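Local coordinates for putative lipoprotein (Parabacteroides distasonis, PDB 4FVS) that is of unknown function but, as a putative exported protein of the LolA/LolB clan with a YmcC-like fold, probably binds lipid or another hydrophobic ligand, at residues D160-K165 / E185-N190; T154-F159 / T209-L214. All blocks are in the same frame, centred on the assembly; numbering follows the deposited sequence. Where two conformers were deposited one is given.

Interaction 1 is the pairing of neighbouring antiparallel strands, 157-171 and 179-188, which form a hairpin; interaction 2 joins the turn leading into strand 157-171 to the final strand, 205-214. Along the chain the order is 154-159, 160-165, 185-190, 209-214, and the hairpin therefore falls within the longer span that interaction 2 closes. The two centres lie about 12 Å apart and meet where Ser188 OG packs against Phe159 CB, at 3.5 Å. Strand 157-171 serves both. Interaction 2 reaches across strands 179-188 and 192-200, which separate 157-171 from 205-214 in the strand order, and so joins parts of the antiparallel framework that are not neighbours.

Interaction 1: D160-K165 / E185-N190; sequences DCAKVK and EWYSPN
Lys163 and Trp186 lie side by side and point the same way, the lysine chain running along one face of the indole. With CG anti to the backbone N (chi1 -171°) and the rest of the chain extended, the methylenes run over the NE1-CE2-CZ2 side of the indole, CG offset toward the rim: CG sits 3.8 Å from the centroid of the Trp186 five-membered ring in a CH-pi contact, and CE continues over CZ2. Cys161 CB comes to the same indole at its edge, near the ring plane.

On the reverse side of the ladder, Tyr187 meets Ala162 and Val164. Its ring takes the methyl of Ala162 over one face, CB standing 3.9 Å from the centroid, offset toward the rim, while Val164 CG2 touches the ring edge, 3.7 Å from Tyr187 CE2. The ring is thus approached from two directions by small aliphatic groups.

Between these two sets of side chains runs a twisted antiparallel ladder. Ala162 and Tyr187 form one hydrogen-bonded pair, Val164 and Glu185 another, and Lys163 with Trp186 is the non-hydrogen-bonded pair between them, where CA atoms are 4.7 Å apart. Beyond the ladder, Ser188 OG donates to Asp160 O at 2.8 Å, from above the carbonyl plane, so a side chain extends the polar link past the last backbone pair.

Strand 132-154 flanks 160-165: Glu150 accepts from Trp186 NE1, and Ile147 touches Lys163. Strand 192-200 lies along the other strand, with Val194 against Cys161 and Ser188. On the Tyr187 side, its hydroxyl bonds to Pro106 O and its ring meets Phe7 and Tyr105 edge-to-face, so loop residues cover this part of the hairpin.

Interaction 2: T154-F159 / T209-L214; sequences TPAGTF and TVLEEL
Leu211 CD2 and Leu214 CD2 approach the Phe159 ring obliquely from strand 209-214, and the methyl of Ala156, from the ring's own segment, lies at its edge and in its plane. Leu211 is the nearer of the two leucines, CD2 lying 3.8 Å from Phe159 CZ, and the two side chains cross at about a right angle. In Leu211, CG is set anti to the backbone N (chi1 176°), 3.8 Å from Ala156 CB, and the turn at chi2 (72°) brings CD2 to the ring. The methyl of Ala156 is thus shared between the aromatic edge and the leucine branch.

Beside this apolar patch, Thr154 supplies the hydrogen bond that crosses the contact. Its OG1 donates to Leu211 O at 2.6 Å, tilted 16° from the carbonyl plane. The same oxygen accepts from Ala156 N at 3.2 Å, making an ST turn inside the type I beta turn from Thr154 to Gly157. With a valine in place of Thr154, Leu211 O and Ala156 N would lose the hydroxyl they share, and the turn would probably be held less firmly against the strand. Next along the turn, Pro155 CG rests 3.7 Å from Glu212 OE1, while Glu212 OE2 is bonded to Tyr21 OH.

Glu212 and Glu213 form a classic beta bulge opposite Val17 of strand 15-22. Val191 adjoins both Phe159 and Leu214, and Val194 of strand 192-200 packs on Phe159 and Thr154.

Chemically, the contact combines a small hydrophobic cluster with one polar anchor rather than a ladder of backbone bonds: a hydroxyl that both gives and accepts ties the tight turn to the strand, and the leucines and phenylalanine fill in alongside.

Interaction 1: D160-K165 / E185-N190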
loop_
_atom_site.group_PDB
_atom_site.type_symbol
_atom_site.label_atom_id
_atom_site.label_comp_id
_atom_site.label_asym_id
_atom_site.label_seq_id
_atom_site.Cartn_x
_atom_site.Cartn_y
_atom_site.Cartn_z
ATOM N N ASP A 160 13.115 8.893 -6.267
ATOM C CA ASP A 160 12.246 9.710 -7.123
ATOM C C ASP A 160 10.917 9.010 -7.131
ATOM O O ASP A 160 10.836 7.837 -7.494
ATOM C CB ASP A 160 12.819 9.943 -8.539
ATOM C CG ASP A 160 12.270 11.164 -9.293
ATOM O OD1 ASP A 160 11.961 12.194 -8.636
ATOM O OD2 ASP A 160 12.284 11.143 -10.536
ATOM N N CYS A 161 9.892 9.669 -6.593
ATOM C CA CYS A 161 8.573 9.079 -6.425
ATOM C C CYS A 161 7.517 9.764 -7.247
ATOM O O CYS A 161 7.703 10.867 -7.748
ATOM C CB CYS A 161 8.176 9.133 -4.952
ATOM S SG CYS A 161 9.358 8.374 -3.832
ATOM N N ALA A 162 6.372 9.108 -7.295
ATOM C CA ALA A 162 5.106 9.558 -7.792
ATOM C C ALA A 162 4.216 9.710 -6.594
ATOM O O ALA A 162 4.204 8.821 -5.740
ATOM C CB ALA A 162 4.549 8.549 -8.776
ATOM N N LYS A 163 3.573 10.867 -6.457
ATOM C CA LYS A 163 2.672 11.160 -5.349
ATOM C C LYS A 163 1.281 11.136 -5.892
ATOM O O LYS A 163 0.945 11.856 -6.844
ATOM C CB LYS A 163 3.012 12.501 -4.655
ATOM C CG LYS A 163 2.233 12.760 -3.361
ATOM C CD LYS A 163 2.173 14.228 -3.045
ATOM C CE LYS A 163 1.488 14.444 -1.735
ATOM N NZ LYS A 163 1.802 15.780 -1.153
ATOM N N VAL A 164 0.486 10.257 -5.304
ATOM C CA VAL A 164 -0.900 9.954 -5.669
ATOM C C VAL A 164 -1.799 10.078 -4.443
ATOM O O VAL A 164 -1.425 9.636 -3.354
ATOM C CB VAL A 164 -0.969 8.528 -6.292
ATOM C CG1 VAL A 164 -2.390 7.994 -6.325
ATOM C CG2 VAL A 164 -0.370 8.502 -7.696
ATOM N N LYS A 165 -2.955 10.720 -4.620
ATOM C CA LYS A 165 -3.983 10.915 -3.592
ATOM C C LYS A 165 -5.124 9.939 -3.843
ATOM O O LYS A 165 -5.383 9.596 -4.995
ATOM C CB LYS A 165 -4.501 12.383 -3.601
ATOM C CG LYS A 165 -5.590 12.701 -2.571
ATOM C CD LYS A 165 -6.062 14.147 -2.669
ATOM C CE LYS A 165 -7.339 14.425 -1.906
ATOM N NZ LYS A 165 -7.652 15.876 -1.889
ATOM N N GLU A 185 0.247 8.632 -1.239
ATOM C CA GLU A 185 1.246 7.590 -1.370
ATOM C C GLU A 185 2.374 8.087 -2.243
ATOM O O GLU A 185 2.129 8.769 -3.230
ATOM C CB GLU A 185 0.632 6.298 -1.950
ATOM C CG GLU A 185 -0.269 5.539 -0.988
ATOM C CD GLU A 185 -0.834 4.212 -1.456
ATOM O OE1 GLU A 185 -1.015 4.040 -2.682
ATOM O OE2 GLU A 185 -1.182 3.380 -0.586
ATOM N N TRP A 186 3.602 7.773 -1.866
ATOM C CA TRP A 186 4.812 8.035 -2.642
ATOM C C TRP A 186 5.391 6.706 -3.001
ATOM O O TRP A 186 5.771 5.940 -2.110
ATOM C CB TRP A 186 5.833 8.886 -1.886
ATOM C CG TRP A 186 5.492 10.327 -1.725
ATOM C CD1 TRP A 186 5.971 11.370 -2.458
ATOM C CD2 TRP A 186 4.685 10.897 -0.692
ATOM N NE1 TRP A 186 5.515 12.561 -1.941
ATOM C CE2 TRP A 186 4.710 12.299 -0.866
ATOM C CE3 TRP A 186 3.914 10.357 0.352
ATOM C CZ2 TRP A 186 4.007 13.163 -0.031
ATOM C CZ3 TRP A 186 3.204 11.213 1.170
ATOM C CH2 TRP A 186 3.247 12.595 0.973
ATOM N N TYR A 187 5.424 6.390 -4.280
ATOM C CA TYR A 187 5.954 5.104 -4.694
ATOM C C TYR A 187 7.052 5.300 -5.733
ATOM O O TYR A 187 6.961 6.169 -6.600
ATOM C CB TYR A 187 4.844 4.193 -5.199
ATOM C CG TYR A 187 4.046 4.701 -6.378
ATOM C CD1 TYR A 187 4.386 4.344 -7.674
ATOM C CD2 TYR A 187 2.859 5.398 -6.191
ATOM C CE1 TYR A 187 3.623 4.755 -8.768
ATOM C CE2 TYR A 187 2.056 5.770 -7.277
ATOM C CZ TYR A 187 2.464 5.474 -8.567
ATOM O OH TYR A 187 1.715 5.843 -9.653
ATOM N N SER A 188 8.108 4.508 -5.612
ATOM C CA SER A 188 9.277 4.615 -6.474
ATOM C C SER A 188 9.533 3.307 -7.246
ATOM O O SER A 188 9.221 2.222 -6.729
ATOM C CB SER A 188 10.488 4.957 -5.618
ATOM O OG SER A 188 11.592 5.400 -6.393
ATOM N N PRO A 189 10.158 3.371 -8.447
ATOM C CA PRO A 189 10.456 2.133 -9.181
ATOM C C PRO A 189 11.366 1.178 -8.414
ATOM O O PRO A 189 12.312 1.620 -7.751
ATOM C CB PRO A 189 11.174 2.640 -10.426
ATOM C CG PRO A 189 10.710 4.029 -10.596
ATOM C CD PRO A 189 10.606 4.552 -9.218
ATOM N N ASN A 190 11.034 -0.131 -8.480
ATOM C CA ASN A 190 11.726 -1.289 -7.889
ATOM C C ASN A 190 11.816 -1.189 -6.354
ATOM O O ASN A 190 12.627 -1.881 -5.737
ATOM C CB ASN A 190 13.126 -1.442 -8.506
ATOM C CG ASN A 190 13.110 -1.477 -10.008
ATOM O OD1 ASN A 190 12.351 -2.226 -10.633
ATOM N ND2 ASN A 190 13.942 -0.652 -10.615
#

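Interaction 2: T154-F159 / T209-L214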
loop_
_atom_site.group_PDB
_atom_site.type_symbol
_atom_site.label_atom_id
_atom_site.label_comp_id
_atom_site.label_asym_id
_atom_site.label_seq_id
_atom_site.Cartn_x
_atom_site.Cartn_y
_atom_site.Cartn_z
ATOM N N THR A 154 14.287 9.196 3.048
ATOM C CA THR A 154 13.920 8.424 4.243
ATOM C C THR A 154 15.209 7.790 4.813
ATOM O O THR A 154 16.241 7.850 4.132
ATOM C CB THR A 154 12.846 7.349 3.935
ATOM O OG1 THR A 154 13.459 6.241 3.273
ATOM C CG2 THR A 154 11.631 7.877 3.183
ATOM N N PRO A 155 15.183 7.099 5.984
ATOM C CA PRO A 155 16.414 6.431 6.463
ATOM C C PRO A 155 16.933 5.342 5.495
ATOM O O PRO A 155 18.079 4.924 5.642
ATOM C CB PRO A 155 15.981 5.813 7.798
ATOM C CG PRO A 155 14.787 6.615 8.232
ATOM C CD PRO A 155 14.068 6.905 6.943
ATOM N N ALA A 156 16.115 4.902 4.498
ATOM C CA ALA A 156 16.490 3.891 3.498
ATOM C C ALA A 156 17.254 4.504 2.301
ATOM O O ALA A 156 17.933 3.780 1.568
ATOM C CB ALA A 156 15.265 3.159 3.003
ATOM N N GLY A 157 17.154 5.819 2.138
ATOM C CA GLY A 157 17.825 6.561 1.078
ATOM C C GLY A 157 16.958 7.634 0.465
ATOM O O GLY A 157 15.971 8.055 1.079
ATOM N N THR A 158 17.324 8.082 -0.755
ATOM C CA THR A 158 16.580 9.115 -1.500
ATOM C C THR A 158 16.004 8.469 -2.776
ATOM O O THR A 158 16.710 7.743 -3.488
ATOM C CB THR A 158 17.471 10.325 -1.760
ATOM O OG1 THR A 158 17.931 10.799 -0.488
ATOM C CG2 THR A 158 16.744 11.445 -2.489
ATOM N N PHE A 159 14.697 8.694 -3.019
ATOM C CA PHE A 159 13.982 8.062 -4.121
ATOM C C PHE A 159 13.117 9.035 -4.913
ATOM O O PHE A 159 12.457 9.893 -4.308
ATOM C CB PHE A 159 13.062 6.945 -3.570
ATOM C CG PHE A 159 13.690 5.980 -2.585
ATOM C CD1 PHE A 159 13.727 6.274 -1.224
ATOM C CD2 PHE A 159 14.250 4.780 -3.020
ATOM C CE1 PHE A 159 14.342 5.402 -0.322
ATOM C CE2 PHE A 159 14.854 3.898 -2.111
ATOM C CZ PHE A 159 14.892 4.216 -0.769
ATOM N N THR A 209 3.589 6.483 7.141
ATOM C CA THR A 209 4.526 5.355 7.109
ATOM C C THR A 209 5.756 5.786 6.301
ATOM O O THR A 209 5.649 6.630 5.399
ATOM C CB THR A 209 3.909 4.037 6.577
ATOM O OG1 THR A 209 3.947 4.010 5.158
ATOM C CG2 THR A 209 2.517 3.741 7.120
ATOM N N VAL A 210 6.923 5.236 6.654
ATOM C CA VAL A 210 8.173 5.518 5.965
ATOM C C VAL A 210 8.932 4.232 5.770
ATOM O O VAL A 210 8.881 3.356 6.643
ATOM C CB VAL A 210 9.092 6.588 6.645
ATOM C CG1 VAL A 210 8.576 7.991 6.450
ATOM C CG2 VAL A 210 9.281 6.317 8.114
ATOM N N LEU A 211 9.647 4.132 4.614
ATOM C CA LEU A 211 10.549 3.041 4.291
ATOM C C LEU A 211 11.843 3.304 5.046
ATOM O O LEU A 211 12.491 4.334 4.834
ATOM C CB LEU A 211 10.753 2.958 2.782
ATOM C CG LEU A 211 11.750 1.907 2.289
ATOM C CD1 LEU A 211 11.207 0.483 2.430
ATOM C CD2 LEU A 211 12.164 2.205 0.873
ATOM N N GLU A 212 12.187 2.420 5.979
ATOM C CA GLU A 212 13.363 2.627 6.835
ATOM C C GLU A 212 14.579 1.778 6.406
ATOM O O GLU A 212 15.708 2.203 6.605
ATOM C CB GLU A 212 13.006 2.307 8.287
ATOM C CG GLU A 212 11.803 3.073 8.816
ATOM C CD GLU A 212 12.065 4.143 9.853
ATOM O OE1 GLU A 212 13.154 4.137 10.476
ATOM O OE2 GLU A 212 11.144 4.954 10.091
ATOM N N GLU A 213 14.351 0.577 5.868
ATOM C CA GLU A 213 15.409 -0.340 5.451
ATOM C C GLU A 213 15.071 -0.988 4.135
ATOM O O GLU A 213 13.902 -1.271 3.874
ATOM C CB GLU A 213 15.613 -1.439 6.502
ATOM C CG GLU A 213 16.241 -1.011 7.812
ATOM C CD GLU A 213 17.670 -1.458 7.932
ATOM O OE1 GLU A 213 17.927 -2.685 7.928
ATOM O OE2 GLU A 213 18.541 -0.567 8.029
ATOM N N LEU A 214 16.101 -1.260 3.316
ATOM C CA LEU A 214 15.967 -1.965 2.040
ATOM C C LEU A 214 17.332 -2.554 1.660
ATOM O O LEU A 214 18.267 -1.804 1.388
ATOM C CB LEU A 214 15.391 -1.057 0.937
ATOM C CG LEU A 214 15.292 -1.630 -0.486
ATOM C CD1 LEU A 214 14.262 -2.736 -0.589
ATOM C CD2 LEU A 214 14.946 -0.548 -1.454
#